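Side-chain contacts in putative tryptophan halogenase (Xanthomonas campestris pv. campestris, PDB 6Y1W), which is a flavin-dependent halogenase, probably using FAD to halogenate tryptophan or a related aromatic substrate: residues 60-63 against 64-68; 356-359 against 360-364; 336-339 against 340-344. All coordinates share one frame; numbering follows the deposited sequence.

Interaction 1. Residues 60-63 against 64-68; sequences EATI and PSLVT. With BUD ((2S,3S)-butane-2,3-diol), chain H.
Thr62 and Leu66 meet through one methyl each, where the chain leaves strand 59-61 and turns into helix 65-73. CG2 of Thr62 lies 3.9 Å from CD2 of Leu66, and the two side chains approach at a slant. In Thr62, CG2 stands anti to the carbonyl carbon, and OG1 lies between the backbone N and that carbon (chi1 56°), so methyl and hydroxyl diverge. The hydroxyl is hydrogen-bonded to the carbonyl O of Tyr163, so the residue offers carbon to Leu66 and oxygen to strand 162-166.

Ile63 sits beside Pro64. The peptide link to the proline ring presses Pro64 CD to 3.2 Å from Ile63 CB. CG1 of Ile63 stands between the backbone N and the carbonyl carbon (chi1 53°), and from there it comes within 3.8 Å of Ser65 OG. That hydroxyl is hydrogen-bonded to His352 ND1.

Ile63 also faces a bound butanediol. Its CB is 3.8 Å from C1 of the diol, and CG2 and CD1, the ends of both branches, lie only slightly farther from it. These are apolar contacts with a methyl group; Ser444 and Ala441 hold the diol by hydrogen bonds. Ile63 and Pro64 thus line the diol pocket next to Lys89, the predicted active-site lysine. Lys89 NZ is hydrogen-bonded to Thr62 O.

An i to i+3 backbone bond closes the turn at the start of the helix. Leu66 N gives its hydrogen to Ile63 O at 3.0 Å, nearly straight at 168°.

The contact joins strand 59-61 to helix 65-73. Strand 162-166 pairs with the strand end, and Tyr170 of helix 167-180 touches Leu66. Helix 350-363 packs against Leu66 through Ile351 and Gln355.

Interaction 2. Residues 356-359 against 360-364; sequences RGIV and RLLQT
Arg356 and Arg360 lie one turn apart on the alpha-helix 350-363, near its C-terminal end.

Four backbone bonds of the i to i+4 kind run through the contact. They join Arg360 N to Arg356 O, Leu361 N to Gly357 O, Leu362 N to Ile358 O and Gln363 N to Val359 O. Leu362 N lies 2.9 Å from Ile358 O. The Leu361 bond is less well aligned, as its donor stands above the carbonyl plane of Gly357.

Charged groups gather on one flank. The Arg360 chain bends at chi3 (-53°), which brings one guanidinium face over Arg356 O, 3.9 Å from the plane and over its centre. NH2 of Arg356 and NH2 of Arg360 are 4.2 Å apart. Glu384 of helix 371-397 probably balances these like charges: it forms a salt bridge with Arg356 and a long, weak ion pair with Arg360. Tyr377 makes a cation-pi contact with Arg360. Outside the helix, a MES molecule, probably from the crystallisation liquor, pairs its sulfonate with Arg356 NH1.

Apolar contacts join side chains one turn apart. Ile358 and Leu362 point the same way, with CG2 of Ile358 4.1 Å from CD1 of Leu362. Both pack on helix 25-39.

Polar ends reach the other subunit. Val359 CG1 lies beside the Gln363 amide, 4.0 Å from Gln363 OE1. The Gln363 chain is extended beyond CG, and NE2 reaches Trp116 O of the second subunit. Leu362 O accepts a bond from His460 of that subunit, so this helix end belongs to the dimer interface.

Water also links the turns. One molecule accepts from Arg356 NH1 at 2.9 Å and donates to Gln363 OE1 at 2.8 Å.

Interaction 3. Residues 336-339 against 340-344; sequences LGLA and SGFLE
Ser340, in one of its two modelled conformers, carries OG between its backbone N and carbonyl carbon (chi1 72°), and this folds the hydroxyl back over the turn onto Gly337 O. In Leu338, chi1 of -69° and an extended chi2 carry CD2 to the ring edge of Phe342.

Gly337 O accepts from Ser340 N at 2.8 Å, with the donor above the carbonyl plane. In that conformer Ser340 OG also donates to Gly337 O at 2.7 Å, in the carbonyl plane and on a lone pair. The two donors therefore use different directions around one oxygen. Gly341 N adds a weak bond to the same oxygen. Gly341 N also makes a 3.2 Å bond to Leu338 O, approached from well above the carbonyl plane. A water accepts from Gly337 N and, in the same conformer, donates to Ser340 OG.

On the apolar side, Leu338 CD2 meets Phe342 CD1 at 3.5 Å. The methyl lies near the ring plane, with both side chains pointing the same way. Phe320 meets the Phe342 ring as well.

The glycines flank a short 3-10 turn at 338-339. Gly337 has a positive phi; at Gly341 a side chain would clash with the preceding carbonyl O. Leu338 is a predicted FAD-binding residue. Its N is hydrogen-bonded to a tartaric acid, probably from the crystallisation liquor, consistent with a turn lining the flavin pocket.

From the N terminus the chain meets interaction 1 first, then interaction 3, then interaction 2. All three are local and lie in series; none nests within or crosses another. Interaction 1 closes the turn from strand 59-61 into helix 65-73. Interaction 3 closes the turn between strands 333-335 and 341-342. Interaction 2 closes no loop; it lies along the C-terminal end of helix 350-363. Interactions 2 and 3 touch: Leu336 CD2 packs on Gly357 C at 3.6 Å. Interaction 1 touches neither, but Ile351 and Gln355 of helix 350-363 pack on its Leu66. That helix thus links the strand-to-helix turn, the predicted FAD site and the subunit interface.

Interaction 1. Residues 60-63 against 64-68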
ATOM      1  N   GLU A  60     -28.566  -3.754   6.861  1.00 15.85           N
ATOM      2  CA  GLU A  60     -27.197  -4.144   6.577  1.00 14.57           C
ATOM      3  C   GLU A  60     -26.227  -3.136   7.167  1.00 14.71           C
ATOM      4  O   GLU A  60     -26.477  -1.930   7.104  1.00 15.66           O
ATOM      5  CB  GLU A  60     -27.028  -4.250   5.042  1.00 21.20           C
ATOM      6  CG  GLU A  60     -25.702  -4.744   4.601  1.00 19.72           C
ATOM      7  CD  GLU A  60     -25.708  -5.306   3.164  1.00 20.53           C
ATOM      8  OE1 GLU A  60     -26.767  -5.454   2.505  1.00 18.53           O
ATOM      9  OE2 GLU A  60     -24.603  -5.644   2.711  1.00 21.13           O
ATOM     10  N   ALA A  61     -25.104  -3.612   7.719  1.00 13.35           N
ATOM     11  CA  ALA A  61     -24.040  -2.719   8.172  1.00 10.93           C
ATOM     12  C   ALA A  61     -22.961  -2.540   7.080  1.00 13.51           C
ATOM     13  O   ALA A  61     -22.836  -3.341   6.154  1.00 15.12           O
ATOM     14  CB  ALA A  61     -23.414  -3.265   9.462  1.00 14.19           C
ATOM     15  N   THR A  62     -22.232  -1.431   7.176  1.00 13.76           N
ATOM     16  CA  THR A  62     -21.275  -1.025   6.145  1.00 12.93           C
ATOM     17  C   THR A  62     -19.975  -0.601   6.829  1.00 11.70           C
ATOM     18  O   THR A  62     -19.831  -0.653   8.069  1.00 14.25           O
ATOM     19  CB  THR A  62     -21.807   0.147   5.276  1.00 12.23           C
ATOM     20  OG1 THR A  62     -22.165   1.249   6.116  1.00 13.41           O
ATOM     21  CG2 THR A  62     -23.062  -0.240   4.475  1.00 15.66           C
ATOM     22  N   ILE A  63     -18.996  -0.229   6.020  1.00 12.50           N
ATOM     23  CA  ILE A  63     -17.706   0.238   6.537  1.00  9.61           C
ATOM     24  C   ILE A  63     -17.314   1.552   5.869  1.00 12.28           C
ATOM     25  O   ILE A  63     -17.995   1.995   4.919  1.00 14.22           O
ATOM     26  CB  ILE A  63     -16.634  -0.864   6.392  1.00 11.63           C
ATOM     27  CG1 ILE A  63     -16.555  -1.397   4.977  1.00 14.70           C
ATOM     28  CG2 ILE A  63     -16.950  -2.046   7.358  1.00 15.55           C
ATOM     29  CD1 ILE A  63     -15.400  -2.439   4.843  1.00 17.28           C
ATOM     30  N   PRO A  64     -16.263   2.228   6.343  1.00 12.34           N
ATOM     31  CA  PRO A  64     -16.077   3.639   5.948  1.00 12.94           C
ATOM     32  C   PRO A  64     -15.801   3.859   4.478  1.00 14.49           C
ATOM     33  O   PRO A  64     -15.927   5.001   4.016  1.00 13.87           O
ATOM     34  CB  PRO A  64     -14.893   4.089   6.811  1.00 14.30           C
ATOM     35  CG  PRO A  64     -15.069   3.261   8.099  1.00 13.93           C
ATOM     36  CD  PRO A  64     -15.493   1.917   7.577  1.00 13.64           C
ATOM     37  N   SER A  65     -15.380   2.838   3.734  1.00 12.77           N
ATOM     38  CA  SER A  65     -15.213   3.045   2.297  1.00 14.22           C
ATOM     39  C   SER A  65     -16.493   3.546   1.629  1.00 14.94           C
ATOM     40  O   SER A  65     -16.413   4.196   0.578  1.00 14.94           O
ATOM     41  CB  SER A  65     -14.718   1.747   1.656  1.00 13.52           C
ATOM     42  OG  SER A  65     -15.661   0.699   1.881  1.00 15.19           O
ATOM     43  N   LEU A  66     -17.678   3.247   2.182  1.00 12.34           N
ATOM     44  CA  LEU A  66     -18.887   3.722   1.519  1.00 10.82           C
ATOM     45  C   LEU A  66     -18.995   5.239   1.616  1.00 15.71           C
ATOM     46  O   LEU A  66     -19.623   5.865   0.760  1.00 14.60           O
ATOM     47  CB  LEU A  66     -20.153   3.090   2.098  1.00 13.56           C
ATOM     48  CG  LEU A  66     -21.412   3.245   1.231  1.00 13.83           C
ATOM     49  CD1 LEU A  66     -21.304   2.459  -0.080  1.00 11.99           C
ATOM     50  CD2 LEU A  66     -22.657   2.763   1.966  1.00 18.44           C
ATOM     51  N   VAL A  67     -18.436   5.840   2.669  1.00 11.46           N
ATOM     52  CA  VAL A  67     -18.428   7.301   2.759  1.00 11.83           C
ATOM     53  C   VAL A  67     -17.669   7.875   1.571  1.00 17.32           C
ATOM     54  O   VAL A  67     -18.093   8.850   0.932  1.00 15.34           O
ATOM     55  CB  VAL A  67     -17.807   7.758   4.091  1.00 17.50           C
ATOM     56  CG1 VAL A  67     -17.895   9.285   4.231  1.00 16.55           C
ATOM     57  CG2 VAL A  67     -18.495   7.101   5.270  1.00 12.95           C
ATOM     58  N   THR A  68     -16.529   7.276   1.260  1.00 15.32           N
ATOM     59  CA  THR A  68     -15.775   7.693   0.080  1.00 14.40           C
ATOM     60  C   THR A  68     -16.554   7.459  -1.208  1.00 13.80           C
ATOM     61  O   THR A  68     -16.520   8.307  -2.109  1.00 14.49           O
ATOM     62  CB  THR A  68     -14.444   6.943   0.063  1.00 18.33           C
ATOM     63  OG1 THR A  68     -13.729   7.276   1.254  1.00 21.77           O
ATOM     64  CG2 THR A  68     -13.609   7.339  -1.169  1.00 17.12           C
TER
HETATM   65  C1  BUD H 606     -13.175  -1.291   7.993  0.92 20.64           C
HETATM   66  O1  BUD H 606     -12.462  -2.668   9.791  0.92 21.01           O
HETATM   67  C2  BUD H 606     -12.002  -2.050   8.612  0.92 26.31           C
HETATM   68  O2  BUD H 606      -9.705  -1.726   9.433  0.92 23.44           O
HETATM   69  C3  BUD H 606     -10.865  -1.075   8.937  0.92 24.67           C
HETATM   70  C4  BUD H 606     -10.499  -0.303   7.664  0.92 25.63           C

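Interaction 2. Residues 356-359 against 360-364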
ATOM      1  N   ARG A 356     -15.657  -2.110  -4.263  1.00 14.19           N
ATOM      2  CA  ARG A 356     -14.301  -2.307  -4.798  1.00 14.39           C
ATOM      3  C   ARG A 356     -14.338  -2.810  -6.236  1.00 15.44           C
ATOM      4  O   ARG A 356     -13.541  -2.379  -7.077  1.00 15.48           O
ATOM      5  CB  ARG A 356     -13.502  -3.297  -3.941  1.00 16.91           C
ATOM      6  CG  ARG A 356     -13.183  -2.777  -2.544  1.00 15.52           C
ATOM      7  CD  ARG A 356     -12.278  -1.523  -2.572  1.00 18.27           C
ATOM      8  NE  ARG A 356     -11.074  -1.821  -3.331  1.00 22.75           N
ATOM      9  CZ  ARG A 356     -10.553  -1.031  -4.264  1.00 25.85           C
ATOM     10  NH1 ARG A 356     -11.135   0.129  -4.573  1.00 26.02           N
ATOM     11  NH2 ARG A 356      -9.444  -1.419  -4.900  1.00 25.62           N
ATOM     12  N   GLY A 357     -15.229  -3.752  -6.532  1.00 14.05           N
ATOM     13  CA  GLY A 357     -15.300  -4.266  -7.889  1.00 12.72           C
ATOM     14  C   GLY A 357     -15.665  -3.165  -8.869  1.00 14.73           C
ATOM     15  O   GLY A 357     -15.154  -3.127  -9.992  1.00 13.88           O
ATOM     16  N   ILE A 358     -16.566  -2.267  -8.457  1.00 14.62           N
ATOM     17  CA  ILE A 358     -17.021  -1.173  -9.327  1.00 13.84           C
ATOM     18  C   ILE A 358     -15.909  -0.138  -9.510  1.00 16.34           C
ATOM     19  O   ILE A 358     -15.591   0.290 -10.637  1.00 16.15           O
ATOM     20  CB  ILE A 358     -18.279  -0.513  -8.720  1.00 16.84           C
ATOM     21  CG1 ILE A 358     -19.458  -1.473  -8.725  1.00 17.83           C
ATOM     22  CG2 ILE A 358     -18.613   0.817  -9.480  1.00 16.42           C
ATOM     23  CD1 ILE A 358     -20.606  -1.024  -7.790  1.00 16.59           C
ATOM     24  N   VAL A 359     -15.350   0.331  -8.397  1.00 14.66           N
ATOM     25  CA  VAL A 359     -14.317   1.354  -8.447  1.00 13.89           C
ATOM     26  C   VAL A 359     -13.112   0.839  -9.217  1.00 15.46           C
ATOM     27  O   VAL A 359     -12.529   1.558 -10.040  1.00 14.16           O
ATOM     28  CB  VAL A 359     -13.932   1.799  -7.023  1.00 16.34           C
ATOM     29  CG1 VAL A 359     -12.653   2.705  -7.051  1.00 16.19           C
ATOM     30  CG2 VAL A 359     -15.097   2.576  -6.418  1.00 16.99           C
ATOM     31  N   ARG A 360     -12.734  -0.416  -8.991  1.00 16.08           N
ATOM     32  CA  ARG A 360     -11.598  -0.952  -9.736  1.00 14.60           C
ATOM     33  C   ARG A 360     -11.904  -1.007 -11.222  1.00 15.81           C
ATOM     34  O   ARG A 360     -11.032  -0.700 -12.046  1.00 17.08           O
ATOM     35  CB  ARG A 360     -11.222  -2.345  -9.237  1.00 14.15           C
ATOM     36  CG  ARG A 360      -9.869  -2.809  -9.791  1.00 19.16           C
ATOM     37  CD  ARG A 360      -9.617  -4.266  -9.433  1.00 18.35           C
ATOM     38  NE  ARG A 360      -9.769  -4.466  -7.986  1.00 18.68           N
ATOM     39  CZ  ARG A 360     -10.729  -5.191  -7.420  1.00 21.23           C
ATOM     40  NH1 ARG A 360     -11.654  -5.818  -8.142  1.00 19.85           N
ATOM     41  NH2 ARG A 360     -10.758  -5.274  -6.088  1.00 24.95           N
ATOM     42  N   LEU A 361     -13.148  -1.373 -11.582  1.00 12.24           N
ATOM     43  CA  LEU A 361     -13.536  -1.406 -12.999  1.00 13.26           C
ATOM     44  C   LEU A 361     -13.450  -0.013 -13.602  1.00 12.87           C
ATOM     45  O   LEU A 361     -12.974   0.165 -14.733  1.00 15.11           O
ATOM     46  CB  LEU A 361     -14.964  -1.924 -13.149  1.00 15.11           C
ATOM     47  CG  LEU A 361     -15.524  -1.984 -14.591  1.00 15.12           C
ATOM     48  CD1 LEU A 361     -14.607  -2.731 -15.580  1.00 16.80           C
ATOM     49  CD2 LEU A 361     -16.932  -2.654 -14.577  1.00 15.42           C
ATOM     50  N   LEU A 362     -13.970   0.994 -12.880  1.00 13.18           N
ATOM     51  CA  LEU A 362     -13.923   2.348 -13.430  1.00 14.27           C
ATOM     52  C   LEU A 362     -12.477   2.833 -13.572  1.00 18.65           C
ATOM     53  O   LEU A 362     -12.149   3.585 -14.510  1.00 18.64           O
ATOM     54  CB  LEU A 362     -14.755   3.289 -12.549  1.00 15.76           C
ATOM     55  CG  LEU A 362     -16.251   3.000 -12.695  1.00 19.00           C
ATOM     56  CD1 LEU A 362     -17.084   3.894 -11.743  1.00 17.46           C
ATOM     57  CD2 LEU A 362     -16.725   3.149 -14.141  1.00 20.15           C
ATOM     58  N   GLN A 363     -11.598   2.425 -12.660  1.00 12.49           N
ATOM     59  CA  GLN A 363     -10.195   2.816 -12.785  1.00 15.79           C
ATOM     60  C   GLN A 363      -9.469   2.093 -13.909  1.00 19.29           C
ATOM     61  O   GLN A 363      -8.380   2.532 -14.295  1.00 25.85           O
ATOM     62  CB  GLN A 363      -9.470   2.584 -11.449  1.00 13.03           C
ATOM     63  CG  GLN A 363      -9.915   3.594 -10.421  1.00 16.45           C
ATOM     64  CD  GLN A 363      -9.293   3.377  -9.094  1.00 26.27           C
ATOM     65  OE1 GLN A 363      -9.053   2.248  -8.700  1.00 26.85           O
ATOM     66  NE2 GLN A 363      -9.080   4.457  -8.356  1.00 29.91           N
ATOM     67  N   THR A 364     -10.035   1.022 -14.451  1.00 15.23           N
ATOM     68  CA  THR A 364      -9.437   0.333 -15.593  0.51 19.65           C
ATOM     69  C   THR A 364     -10.437   0.222 -16.736  1.00 18.25           C
ATOM     70  O   THR A 364     -10.419  -0.736 -17.516  1.00 21.40           O
ATOM     71  CB  THR A 364      -8.912  -1.047 -15.198  0.51 22.45           C
ATOM     72  OG1 THR A 364      -8.184  -1.615 -16.302  0.51 30.48           O
ATOM     73  CG2 THR A 364     -10.054  -1.947 -14.828  0.51 12.73           C
TER
HETATM   74  O   HOH W   1      -9.142   1.757  -5.963  1.00 37.69           O

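Interaction 3. Residues 336-339 against 340-344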
ATOM      1  N   LEU A 336     -19.921  -9.022  -9.997  1.00 13.86           N
ATOM      2  CA  LEU A 336     -19.938  -8.189  -8.794  1.00 14.31           C
ATOM      3  C   LEU A 336     -20.854  -8.787  -7.737  1.00 17.50           C
ATOM      4  O   LEU A 336     -21.813  -9.488  -8.056  1.00 16.92           O
ATOM      5  CB  LEU A 336     -20.446  -6.780  -9.146  1.00 14.70           C
ATOM      6  CG  LEU A 336     -19.634  -5.995 -10.151  1.00 15.42           C
ATOM      7  CD1 LEU A 336     -20.418  -4.762 -10.643  1.00 18.65           C
ATOM      8  CD2 LEU A 336     -18.275  -5.550  -9.516  1.00 17.03           C
ATOM      9  N   GLY A 337     -20.572  -8.484  -6.466  1.00 14.95           N
ATOM     10  CA  GLY A 337     -21.453  -8.972  -5.413  1.00 15.69           C
ATOM     11  C   GLY A 337     -21.407 -10.479  -5.290  1.00 17.27           C
ATOM     12  O   GLY A 337     -20.358 -11.090  -5.469  1.00 18.28           O
ATOM     13  N   LEU A 338     -22.556 -11.094  -4.979  1.00 16.30           N
ATOM     14  CA  LEU A 338     -22.575 -12.539  -4.729  1.00 15.88           C
ATOM     15  C   LEU A 338     -22.061 -13.343  -5.920  1.00 21.57           C
ATOM     16  O   LEU A 338     -21.481 -14.422  -5.737  1.00 20.10           O
ATOM     17  CB  LEU A 338     -23.990 -12.996  -4.394  1.00 17.26           C
ATOM     18  CG  LEU A 338     -24.496 -12.486  -3.046  1.00 19.88           C
ATOM     19  CD1 LEU A 338     -25.988 -12.834  -2.881  1.00 17.21           C
ATOM     20  CD2 LEU A 338     -23.661 -13.074  -1.951  1.00 29.97           C
ATOM     21  N   ALA A 339     -22.274 -12.856  -7.143  1.00 17.39           N
ATOM     22  CA  ALA A 339     -21.744 -13.597  -8.283  1.00 16.77           C
ATOM     23  C   ALA A 339     -20.231 -13.708  -8.267  1.00 20.94           C
ATOM     24  O   ALA A 339     -19.688 -14.607  -8.948  1.00 23.66           O
ATOM     25  CB  ALA A 339     -22.179 -12.938  -9.609  1.00 17.79           C
ATOM     26  N   SER A 340     -19.536 -12.797  -7.575  1.00 16.44           N
ATOM     27  CA  SER A 340     -18.075 -12.768  -7.526  0.74 18.74           C
ATOM     28  C   SER A 340     -17.508 -13.527  -6.334  1.00 26.25           C
ATOM     29  O   SER A 340     -16.307 -13.816  -6.318  1.00 22.41           O
ATOM     30  CB  SER A 340     -17.561 -11.319  -7.492  0.74 18.69           C
ATOM     31  OG  SER A 340     -17.808 -10.681  -6.224  0.74 18.93           O
ATOM     32  N   GLY A 341     -18.326 -13.812  -5.335  1.00 21.84           N
ATOM     33  CA  GLY A 341     -17.846 -14.461  -4.125  1.00 17.26           C
ATOM     34  C   GLY A 341     -18.748 -14.138  -2.946  1.00 24.04           C
ATOM     35  O   GLY A 341     -19.692 -13.357  -3.044  1.00 18.94           O
ATOM     36  N   PHE A 342     -18.424 -14.761  -1.809  1.00 20.49           N
ATOM     37  CA  PHE A 342     -19.182 -14.508  -0.588  1.00 16.29           C
ATOM     38  C   PHE A 342     -18.323 -14.734   0.648  1.00 17.71           C
ATOM     39  O   PHE A 342     -17.617 -15.746   0.750  1.00 17.58           O
ATOM     40  CB  PHE A 342     -20.398 -15.418  -0.486  1.00 15.78           C
ATOM     41  CG  PHE A 342     -21.131 -15.261   0.821  1.00 19.85           C
ATOM     42  CD1 PHE A 342     -22.031 -14.247   0.972  1.00 26.31           C
ATOM     43  CD2 PHE A 342     -20.860 -16.095   1.890  1.00 19.10           C
ATOM     44  CE1 PHE A 342     -22.703 -14.090   2.177  1.00 25.97           C
ATOM     45  CE2 PHE A 342     -21.517 -15.927   3.086  1.00 19.55           C
ATOM     46  CZ  PHE A 342     -22.452 -14.916   3.200  1.00 17.76           C
ATOM     47  N   LEU A 343     -18.398 -13.797   1.591  1.00 15.67           N
ATOM     48  CA  LEU A 343     -17.973 -14.016   2.969  1.00 16.03           C
ATOM     49  C   LEU A 343     -19.099 -13.579   3.887  1.00 14.80           C
ATOM     50  O   LEU A 343     -19.791 -12.600   3.605  1.00 14.38           O
ATOM     51  CB  LEU A 343     -16.713 -13.230   3.302  1.00 17.24           C
ATOM     52  CG  LEU A 343     -15.459 -13.784   2.623  1.00 13.00           C
ATOM     53  CD1 LEU A 343     -14.308 -12.821   2.746  1.00 14.08           C
ATOM     54  CD2 LEU A 343     -15.086 -15.106   3.356  1.00 16.86           C
ATOM     55  N   GLU A 344     -19.270 -14.293   5.005  1.00 13.45           N
ATOM     56  CA  GLU A 344     -20.318 -13.931   5.956  1.00 13.48           C
ATOM     57  C   GLU A 344     -20.139 -12.505   6.503  1.00 15.38           C
ATOM     58  O   GLU A 344     -19.032 -11.949   6.490  1.00 15.78           O
ATOM     59  CB  GLU A 344     -20.300 -14.934   7.109  1.00 13.34           C
ATOM     60  CG  GLU A 344     -19.102 -14.751   8.026  1.00 17.79           C
ATOM     61  CD  GLU A 344     -18.865 -15.989   8.870  1.00 17.34           C
ATOM     62  OE1 GLU A 344     -19.513 -16.123   9.948  1.00 16.26           O
ATOM     63  OE2 GLU A 344     -18.084 -16.852   8.419  1.00 16.62           O
TER
HETATM   64  O   HOH W   2     -17.872  -7.522  -5.963  1.00 21.38           O